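Local coordinates for S-adenosylmethionine:2-demethylmenaquinone methyltransferase (Geobacillus kaustophilus, PDB 2PCN), which belongs to the Aldolase/RraA family of compact alpha/beta proteins and is built as an assembly of three chains, at residues D126-F131 with R135-A140. Numbering follows the deposited sequence.
Sequences DVVLEF and RWEPGA
Leu129 and Trp136 face each other as an antiparallel hydrogen-bonded pair: Leu129 N donates to Trp136 O at 3.0 Å, and Trp136 N returns a bond to Leu129 O. Glu130 and Arg135 follow as the adjoining non-hydrogen-bonded pair. The indole extends this ladder with a side-chain rung, NE1 of Trp136 giving a nearly straight bond to Phe131 O (3.1 Å, 168° at the hydrogen). That oxygen lies close to the indole plane, so the bond helps to fix the rotation of the ring.

The same indole makes an offset stack with Phe131. The phenyl ring and the five-membered ring lie 14° from parallel with centroids 4.0 Å apart, and Trp136 NE1 sits over the centre of the phenyl face. With CG between the backbone N and the carbonyl carbon (chi1 67°), the Phe131 side chain turns back so that its ring lies over the indole while its own carbonyl accepts the hydrogen bond from Trp136 NE1. Leu129 adds an apolar contact on this side, CB to CB of Trp136. Val60 of strand 58-62 packs against all three side chains, and His91 stacks on Phe131.

Charged groups occupy the other face. The extended Arg135 chain carries its guanidinium over Val128, whose CG1 lies 3.6 Å from Arg135 CZ, beneath the centre of the planar group. Glu137 OE2 meets the guanidinium edge in its plane in a salt bridge with Arg135 NE (3.2 Å) whose hydrogen bond is weak, and Glu130 OE2 adds a long salt bridge to Arg135 NH1 (3.9 Å).

Beyond the strands, Pro138 CG rests against Asp126 O, and a type II turn runs from Glu137 to Ala140. The whole is a two-stranded beta hairpin, with an aromatic face packed inward on strand 58-62 and a salt-bridge network on its outer face.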
ATOM      1  N   ASP A 126      17.320 -21.113 -14.035  1.00 15.47           N
ATOM      2  CA  ASP A 126      16.656 -22.391 -14.268  1.00 15.34           C
ATOM      3  C   ASP A 126      16.662 -23.394 -13.117  1.00 16.13           C
ATOM      4  O   ASP A 126      16.683 -24.603 -13.346  1.00 15.54           O
ATOM      5  CB  ASP A 126      17.250 -23.052 -15.515  1.00 19.42           C
ATOM      6  CG  ASP A 126      17.339 -22.100 -16.692  1.00 26.42           C
ATOM      7  OD1 ASP A 126      16.332 -21.429 -16.993  1.00 30.40           O
ATOM      8  OD2 ASP A 126      18.414 -22.024 -17.322  1.00 32.46           O
ATOM      9  N   VAL A 127      16.649 -22.897 -11.884  1.00 14.93           N
ATOM     10  CA  VAL A 127      16.608 -23.769 -10.716  1.00 16.55           C
ATOM     11  C   VAL A 127      15.223 -23.636 -10.092  1.00 16.98           C
ATOM     12  O   VAL A 127      14.468 -22.725 -10.437  1.00 11.89           O
ATOM     13  CB  VAL A 127      17.671 -23.376  -9.654  1.00 18.59           C
ATOM     14  CG1 VAL A 127      19.073 -23.577 -10.216  1.00 19.41           C
ATOM     15  CG2 VAL A 127      17.472 -21.934  -9.219  1.00 15.89           C
ATOM     16  N   VAL A 128      14.881 -24.549  -9.189  1.00 11.27           N
ATOM     17  CA  VAL A 128      13.586 -24.491  -8.528  1.00 15.03           C
ATOM     18  C   VAL A 128      13.667 -23.453  -7.414  1.00 15.44           C
ATOM     19  O   VAL A 128      14.583 -23.483  -6.594  1.00 16.74           O
ATOM     20  CB  VAL A 128      13.204 -25.857  -7.925  1.00 19.61           C
ATOM     21  CG1 VAL A 128      11.886 -25.745  -7.177  1.00 16.90           C
ATOM     22  CG2 VAL A 128      13.097 -26.899  -9.033  1.00 18.86           C
ATOM     23  N   LEU A 129      12.716 -22.525  -7.400  1.00 11.57           N
ATOM     24  CA  LEU A 129      12.699 -21.485  -6.384  1.00 14.91           C
ATOM     25  C   LEU A 129      11.691 -21.853  -5.309  1.00 14.17           C
ATOM     26  O   LEU A 129      10.727 -22.576  -5.570  1.00 14.06           O
ATOM     27  CB  LEU A 129      12.315 -20.138  -7.005  1.00  9.76           C
ATOM     28  CG  LEU A 129      13.094 -19.693  -8.244  1.00 14.93           C
ATOM     29  CD1 LEU A 129      12.491 -18.401  -8.770  1.00 12.41           C
ATOM     30  CD2 LEU A 129      14.567 -19.503  -7.904  1.00 10.45           C
ATOM     31  N   GLU A 130      11.919 -21.354  -4.101  1.00 13.48           N
ATOM     32  CA  GLU A 130      11.024 -21.624  -2.989  1.00 19.55           C
ATOM     33  C   GLU A 130      10.805 -20.397  -2.113  1.00 15.98           C
ATOM     34  O   GLU A 130      11.654 -20.044  -1.298  1.00 14.54           O
ATOM     35  CB  GLU A 130      11.574 -22.768  -2.132  1.00 24.71           C
ATOM     36  CG  GLU A 130      11.516 -24.127  -2.802  1.00 35.34           C
ATOM     37  CD  GLU A 130      12.163 -25.216  -1.968  1.00 43.85           C
ATOM     38  OE1 GLU A 130      11.798 -25.351  -0.781  1.00 45.78           O
ATOM     39  OE2 GLU A 130      13.032 -25.938  -2.503  1.00 49.27           O
ATOM     40  N   PHE A 131       9.661 -19.743  -2.296  1.00 16.83           N
ATOM     41  CA  PHE A 131       9.309 -18.574  -1.497  1.00 13.60           C
ATOM     42  C   PHE A 131       7.812 -18.312  -1.596  1.00 10.84           C
ATOM     43  O   PHE A 131       7.152 -18.782  -2.525  1.00 13.11           O
ATOM     44  CB  PHE A 131      10.088 -17.329  -1.948  1.00 14.72           C
ATOM     45  CG  PHE A 131       9.725 -16.840  -3.322  1.00 15.11           C
ATOM     46  CD1 PHE A 131      10.437 -17.269  -4.439  1.00 10.69           C
ATOM     47  CD2 PHE A 131       8.679 -15.937  -3.498  1.00 14.23           C
ATOM     48  CE1 PHE A 131      10.116 -16.801  -5.716  1.00 11.62           C
ATOM     49  CE2 PHE A 131       8.348 -15.463  -4.771  1.00 10.79           C
ATOM     50  CZ  PHE A 131       9.070 -15.898  -5.882  1.00  8.78           C
ATOM     51  N   ARG A 135       6.411 -23.403  -4.719  1.00 12.38           N
ATOM     52  CA  ARG A 135       7.569 -24.012  -5.363  1.00 11.43           C
ATOM     53  C   ARG A 135       7.456 -23.582  -6.822  1.00 10.64           C
ATOM     54  O   ARG A 135       6.530 -23.992  -7.524  1.00 13.54           O
ATOM     55  CB  ARG A 135       7.497 -25.539  -5.253  1.00 18.12           C
ATOM     56  CG  ARG A 135       8.683 -26.287  -5.846  1.00 20.69           C
ATOM     57  CD  ARG A 135       8.363 -27.777  -5.966  1.00 30.79           C
ATOM     58  NE  ARG A 135       9.489 -28.564  -6.462  1.00 38.08           N
ATOM     59  CZ  ARG A 135      10.593 -28.811  -5.764  1.00 43.71           C
ATOM     60  NH1 ARG A 135      10.723 -28.330  -4.536  1.00 46.72           N
ATOM     61  NH2 ARG A 135      11.566 -29.541  -6.294  1.00 44.92           N
ATOM     62  N   TRP A 136       8.386 -22.741  -7.266  1.00 10.64           N
ATOM     63  CA  TRP A 136       8.384 -22.225  -8.632  1.00  9.72           C
ATOM     64  C   TRP A 136       9.334 -23.027  -9.521  1.00 10.48           C
ATOM     65  O   TRP A 136      10.552 -22.912  -9.396  1.00 14.84           O
ATOM     66  CB  TRP A 136       8.809 -20.751  -8.633  1.00 10.34           C
ATOM     67  CG  TRP A 136       8.126 -19.921  -7.580  1.00 12.90           C
ATOM     68  CD1 TRP A 136       8.365 -19.942  -6.236  1.00 10.48           C
ATOM     69  CD2 TRP A 136       7.090 -18.952  -7.788  1.00  9.81           C
ATOM     70  NE1 TRP A 136       7.545 -19.044  -5.593  1.00  8.65           N
ATOM     71  CE2 TRP A 136       6.752 -18.423  -6.523  1.00  6.17           C
ATOM     72  CE3 TRP A 136       6.417 -18.478  -8.922  1.00 11.83           C
ATOM     73  CZ2 TRP A 136       5.767 -17.440  -6.357  1.00 10.18           C
ATOM     74  CZ3 TRP A 136       5.437 -17.501  -8.758  1.00 13.73           C
ATOM     75  CH2 TRP A 136       5.123 -16.993  -7.485  1.00 14.58           C
ATOM     76  N   GLU A 137       8.770 -23.818 -10.429  1.00 14.27           N
ATOM     77  CA  GLU A 137       9.560 -24.658 -11.325  1.00 19.35           C
ATOM     78  C   GLU A 137       9.631 -24.148 -12.759  1.00 17.15           C
ATOM     79  O   GLU A 137       8.653 -23.636 -13.296  1.00 15.91           O
ATOM     80  CB  GLU A 137       8.988 -26.080 -11.345  1.00 20.34           C
ATOM     81  CG  GLU A 137       9.106 -26.836 -10.034  1.00 30.22           C
ATOM     82  CD  GLU A 137       8.495 -28.225 -10.115  1.00 36.51           C
ATOM     83  OE1 GLU A 137       8.767 -28.935 -11.106  1.00 41.46           O
ATOM     84  OE2 GLU A 137       7.750 -28.606  -9.187  1.00 35.90           O
ATOM     85  N   PRO A 138      10.801 -24.285 -13.402  1.00 17.53           N
ATOM     86  CA  PRO A 138      10.940 -23.829 -14.786  1.00 16.37           C
ATOM     87  C   PRO A 138       9.931 -24.586 -15.649  1.00 16.56           C
ATOM     88  O   PRO A 138       9.736 -25.786 -15.467  1.00 17.71           O
ATOM     89  CB  PRO A 138      12.379 -24.207 -15.128  1.00 17.76           C
ATOM     90  CG  PRO A 138      13.078 -24.073 -13.811  1.00 17.73           C
ATOM     91  CD  PRO A 138      12.099 -24.726 -12.861  1.00 20.66           C
ATOM     92  N   GLY A 139       9.281 -23.888 -16.572  1.00 17.20           N
ATOM     93  CA  GLY A 139       8.311 -24.552 -17.425  1.00 21.83           C
ATOM     94  C   GLY A 139       6.900 -24.511 -16.869  1.00 23.53           C
ATOM     95  O   GLY A 139       5.937 -24.752 -17.599  1.00 24.33           O
ATOM     96  N   ALA A 140       6.773 -24.225 -15.577  1.00 16.14           N
ATOM     97  CA  ALA A 140       5.458 -24.132 -14.952  1.00 15.48           C
ATOM     98  C   ALA A 140       4.806 -22.858 -15.477  1.00 16.43           C
ATOM     99  O   ALA A 140       5.465 -22.050 -16.127  1.00 14.60           O
ATOM    100  CB  ALA A 140       5.595 -24.072 -13.431  1.00 17.99           C
TER